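Local coordinates for protein putative sarcosine dimethylglycine methyltransferase (Galdieria sulphuraria, PDB 2O57) that probably transfers methyl groups from S-adenosylmethionine to sarcosine and dimethylglycine, at residues 33-36 with 37-41; 167-170 with 171-175. All coordinates share one frame; numbering follows the deposited sequence.

Contact 1 (33-36 with 37-41); sequences DRFY and FHVWG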
# COMPACT_ATOMS: atom_id res chain seq x y z
N ASP A 33 10.17 -22.46 12.60
CA ASP A 33 11.27 -21.58 12.98
C ASP A 33 12.68 -22.17 12.77
O ASP A 33 13.59 -21.45 12.35
CB ASP A 33 11.13 -21.01 14.40
CG ASP A 33 12.04 -19.81 14.61
OD1 ASP A 33 11.93 -18.79 13.85
OD2 ASP A 33 12.86 -19.87 15.55
N ARG A 34 12.86 -23.46 13.05
CA ARG A 34 14.13 -24.13 12.77
C ARG A 34 14.50 -24.01 11.27
O ARG A 34 15.69 -23.82 10.93
CB ARG A 34 14.08 -25.62 13.14
CG ARG A 34 14.01 -25.88 14.67
CD ARG A 34 14.03 -27.39 14.91
NE ARG A 34 14.07 -27.73 16.34
CZ ARG A 34 14.09 -28.98 16.79
NH1 ARG A 34 14.04 -30.02 15.94
NH2 ARG A 34 14.16 -29.20 18.08
N PHE A 35 13.50 -24.18 10.40
CA PHE A 35 13.68 -24.02 8.97
C PHE A 35 14.08 -22.60 8.62
O PHE A 35 15.07 -22.40 7.96
CB PHE A 35 12.45 -24.45 8.14
CG PHE A 35 12.52 -23.99 6.69
CD1 PHE A 35 13.39 -24.62 5.77
CD2 PHE A 35 11.72 -22.94 6.24
CE1 PHE A 35 13.46 -24.19 4.43
CE2 PHE A 35 11.77 -22.49 4.92
CZ PHE A 35 12.65 -23.11 4.01
N TYR A 36 13.32 -21.60 9.06
CA TYR A 36 13.66 -20.21 8.73
C TYR A 36 15.01 -19.79 9.33
O TYR A 36 15.85 -19.13 8.67
CB TYR A 36 12.59 -19.28 9.26
CG TYR A 36 11.37 -19.17 8.38
CD1 TYR A 36 11.38 -18.37 7.23
CD2 TYR A 36 10.21 -19.90 8.69
CE1 TYR A 36 10.24 -18.24 6.44
CE2 TYR A 36 9.07 -19.79 7.89
CZ TYR A 36 9.09 -18.95 6.78
OH TYR A 36 7.96 -18.82 6.00
N PHE A 37 15.23 -20.16 10.58
CA PHE A 37 16.52 -19.88 11.18
C PHE A 37 17.66 -20.56 10.42
O PHE A 37 18.72 -20.00 10.28
CB PHE A 37 16.52 -20.26 12.69
CG PHE A 37 17.76 -19.86 13.41
CD1 PHE A 37 17.94 -18.54 13.83
CD2 PHE A 37 18.76 -20.79 13.65
CE1 PHE A 37 19.13 -18.17 14.52
CE2 PHE A 37 19.93 -20.44 14.32
CZ PHE A 37 20.12 -19.11 14.75
N HIS A 38 17.45 -21.78 9.94
CA HIS A 38 18.54 -22.52 9.27
C HIS A 38 19.01 -21.74 8.04
O HIS A 38 20.19 -21.69 7.76
CB HIS A 38 18.06 -23.90 8.84
CG HIS A 38 19.04 -24.67 7.99
ND1 HIS A 38 20.20 -25.23 8.51
CD2 HIS A 38 19.05 -24.95 6.66
CE1 HIS A 38 20.86 -25.84 7.54
NE2 HIS A 38 20.19 -25.68 6.41
N VAL A 39 18.07 -21.15 7.32
CA VAL A 39 18.43 -20.50 6.05
C VAL A 39 18.83 -19.04 6.26
O VAL A 39 19.82 -18.58 5.71
CB VAL A 39 17.29 -20.66 4.97
CG1 VAL A 39 17.68 -20.00 3.62
CG2 VAL A 39 16.91 -22.17 4.77
N TRP A 40 18.07 -18.33 7.08
CA TRP A 40 18.20 -16.88 7.21
C TRP A 40 18.67 -16.39 8.60
O TRP A 40 18.77 -15.17 8.85
CB TRP A 40 16.87 -16.21 6.83
CG TRP A 40 16.51 -16.47 5.36
CD1 TRP A 40 17.10 -15.91 4.27
CD2 TRP A 40 15.52 -17.37 4.87
NE1 TRP A 40 16.53 -16.41 3.11
CE2 TRP A 40 15.54 -17.30 3.46
CE3 TRP A 40 14.58 -18.22 5.50
CZ2 TRP A 40 14.68 -18.06 2.66
CZ3 TRP A 40 13.72 -18.99 4.69
CH2 TRP A 40 13.77 -18.89 3.29
N GLY A 41 18.97 -17.34 9.51
CA GLY A 41 19.58 -16.98 10.80
C GLY A 41 18.73 -16.00 11.59
O GLY A 41 17.48 -16.04 11.60
O HOH W 1 15.36 -16.06 10.04
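Y36 O gathers several donors near the end of helix 27-40. W40 N gives it a firm bond of 2.8 Å, V39 N a weak one, and water 1 a weak one as well. The same water donates to G41 O at 2.6 Å and so loosely bridges Y36 O and G41 O. One turn back, F37 N bonds D33 O at 2.7 Å. The W40 indole comes back over this turn because its CG stands anti to the carbonyl carbon (chi1 -63°). Its CZ3 corner touches Y36 CD1 at 3.5 Å, the two rings meeting rim to rim, and the six-membered ring turns an edge toward the F35 face in an offset edge-to-face pair, planes at 90° and centroids 5.9 Å apart. F35 CE1 also lies 4.0 Å from V39 CG2. With an alanine at W40, F35 and Y36 are likely to lose the indole edge they pack on, leaving a gap beside both rings. F35 and Y36 continue onto helix 235-251, while H38 NE2 bonds E255. Together F35, Y36 and W40 form an aromatic cluster on the last turn of helix 27-40, just before G41 leaves helical geometry with positive phi.

Contact 2 (167-170 with 171-175); sequences LKVF and QECAR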
# COMPACT_ATOMS: atom_id res chain seq x y z
N LEU A 167 -9.53 -7.81 19.51
CA LEU A 167 -9.96 -6.58 20.19
C LEU A 167 -8.99 -6.25 21.34
O LEU A 167 -8.57 -5.12 21.48
CB LEU A 167 -11.41 -6.65 20.71
CG LEU A 167 -11.90 -5.40 21.48
CD1 LEU A 167 -11.77 -4.09 20.65
CD2 LEU A 167 -13.33 -5.54 22.12
N LYS A 168 -8.68 -7.21 22.18
CA LYS A 168 -7.73 -6.96 23.28
C LYS A 168 -6.34 -6.51 22.80
O LYS A 168 -5.76 -5.60 23.40
CB LYS A 168 -7.65 -8.19 24.20
CG LYS A 168 -6.82 -7.99 25.46
CD LYS A 168 -7.29 -6.80 26.30
CE LYS A 168 -6.49 -6.78 27.61
NZ LYS A 168 -6.84 -5.58 28.40
N VAL A 169 -5.84 -7.10 21.70
CA VAL A 169 -4.59 -6.66 21.03
C VAL A 169 -4.65 -5.17 20.71
O VAL A 169 -3.80 -4.39 21.12
CB VAL A 169 -4.32 -7.45 19.72
CG1 VAL A 169 -3.04 -6.95 19.01
CG2 VAL A 169 -4.22 -8.96 20.03
N PHE A 170 -5.69 -4.76 20.01
CA PHE A 170 -5.82 -3.35 19.65
C PHE A 170 -6.04 -2.45 20.88
O PHE A 170 -5.55 -1.34 20.90
CB PHE A 170 -6.92 -3.15 18.57
CG PHE A 170 -6.43 -3.44 17.18
CD1 PHE A 170 -5.70 -2.47 16.45
CD2 PHE A 170 -6.72 -4.66 16.58
CE1 PHE A 170 -5.22 -2.75 15.16
CE2 PHE A 170 -6.29 -4.95 15.29
CZ PHE A 170 -5.52 -4.00 14.57
N GLN A 171 -6.73 -2.94 21.92
CA GLN A 171 -6.90 -2.15 23.15
C GLN A 171 -5.52 -1.89 23.82
O GLN A 171 -5.26 -0.79 24.33
CB GLN A 171 -7.85 -2.85 24.14
CG GLN A 171 -9.33 -2.75 23.73
CD GLN A 171 -10.23 -3.58 24.60
OE1 GLN A 171 -9.82 -4.59 25.15
NE2 GLN A 171 -11.49 -3.16 24.72
N GLU A 172 -4.70 -2.93 23.88
CA GLU A 172 -3.35 -2.82 24.45
C GLU A 172 -2.47 -1.91 23.61
O GLU A 172 -1.73 -1.11 24.16
CB GLU A 172 -2.68 -4.19 24.61
CG GLU A 172 -3.24 -5.02 25.79
CD GLU A 172 -2.89 -4.33 27.09
OE1 GLU A 172 -1.75 -4.49 27.57
OE2 GLU A 172 -3.75 -3.60 27.63
N CYS A 173 -2.55 -2.04 22.28
CA CYS A 173 -1.78 -1.15 21.39
C CYS A 173 -2.12 0.32 21.66
O CYS A 173 -1.21 1.16 21.83
CB CYS A 173 -1.97 -1.50 19.91
SG CYS A 173 -1.19 -3.08 19.41
N ALA A 174 -3.42 0.63 21.72
CA ALA A 174 -3.83 1.99 21.98
C ALA A 174 -3.41 2.47 23.37
O ALA A 174 -2.91 3.58 23.50
CB ALA A 174 -5.34 2.18 21.73
N ARG A 175 -3.56 1.61 24.38
CA ARG A 175 -3.14 1.94 25.75
C ARG A 175 -1.67 2.35 25.84
O ARG A 175 -1.32 3.35 26.48
CB ARG A 175 -3.40 0.75 26.70
CG ARG A 175 -3.02 1.06 28.14
CD ARG A 175 -3.27 -0.12 29.08
NE ARG A 175 -2.38 -1.26 28.80
CZ ARG A 175 -1.11 -1.34 29.19
NH1 ARG A 175 -0.53 -0.32 29.85
NH2 ARG A 175 -0.41 -2.43 28.92
O HOH W 2 -6.11 -2.84 27.60
O HOH W 3 -8.83 -4.23 27.36
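Helix 166-176, within the methyltransferase domain, carries a salt-bridge network of K168, E172 and R175 along one side. R175 grips the E172 carboxylate side-on with two nitrogens: NH2 reaches OE1 at 2.8 Å and NE reaches OE2 at 3.0 Å, both on the syn side and both nearly straight. The carboxylate is tilted, since the bonds leave its plane by about 30°, yet its oxygens lie close to the guanidinium plane. K168, bent at chi2 (56°), comes to the same group from the preceding turn; its NZ stands 3.7 Å from E172 OE2, a long salt bridge, and water 2 spans the pair. The K168 and Q171 side chains cross at about a right angle, with K168 CD 3.6 Å from Q171 OE1. On the amide's nitrogen end, Q171 NE2 lies 4.0 Å from L167 CG. Main-chain i to i+4 bonds such as A174 N to F170 O, 3.0 Å, hold the turns. E172 OE1 also accepts from I144 N, and R175 NH1 pairs with D148. F170 meets Y217 and F160 edge-to-face; it also packs with L167 against helix 214-223, and with C173 reaches M183 on strand 181-190.

Both contacts are single-helix turns joined by i to i+4 main-chain bonds, but they lie on opposite sides of the chain's centre, with centres about 30 Å apart and no touch between them. Contact 1 is a surface contact on helix 27-40, near the N-terminal end of the chain, and its side chains interact mainly through aromatic rings where the helix ends. Contact 2 is largely buried in helix 166-176, which packs against the sheet through strand 181-190; its cross-turn chemistry is ionic and water-bridged, while V169, F170 and C173 are buried. Helix 235-251 lies against the first contact; helix 214-223 lies against the second, where L167 meets it.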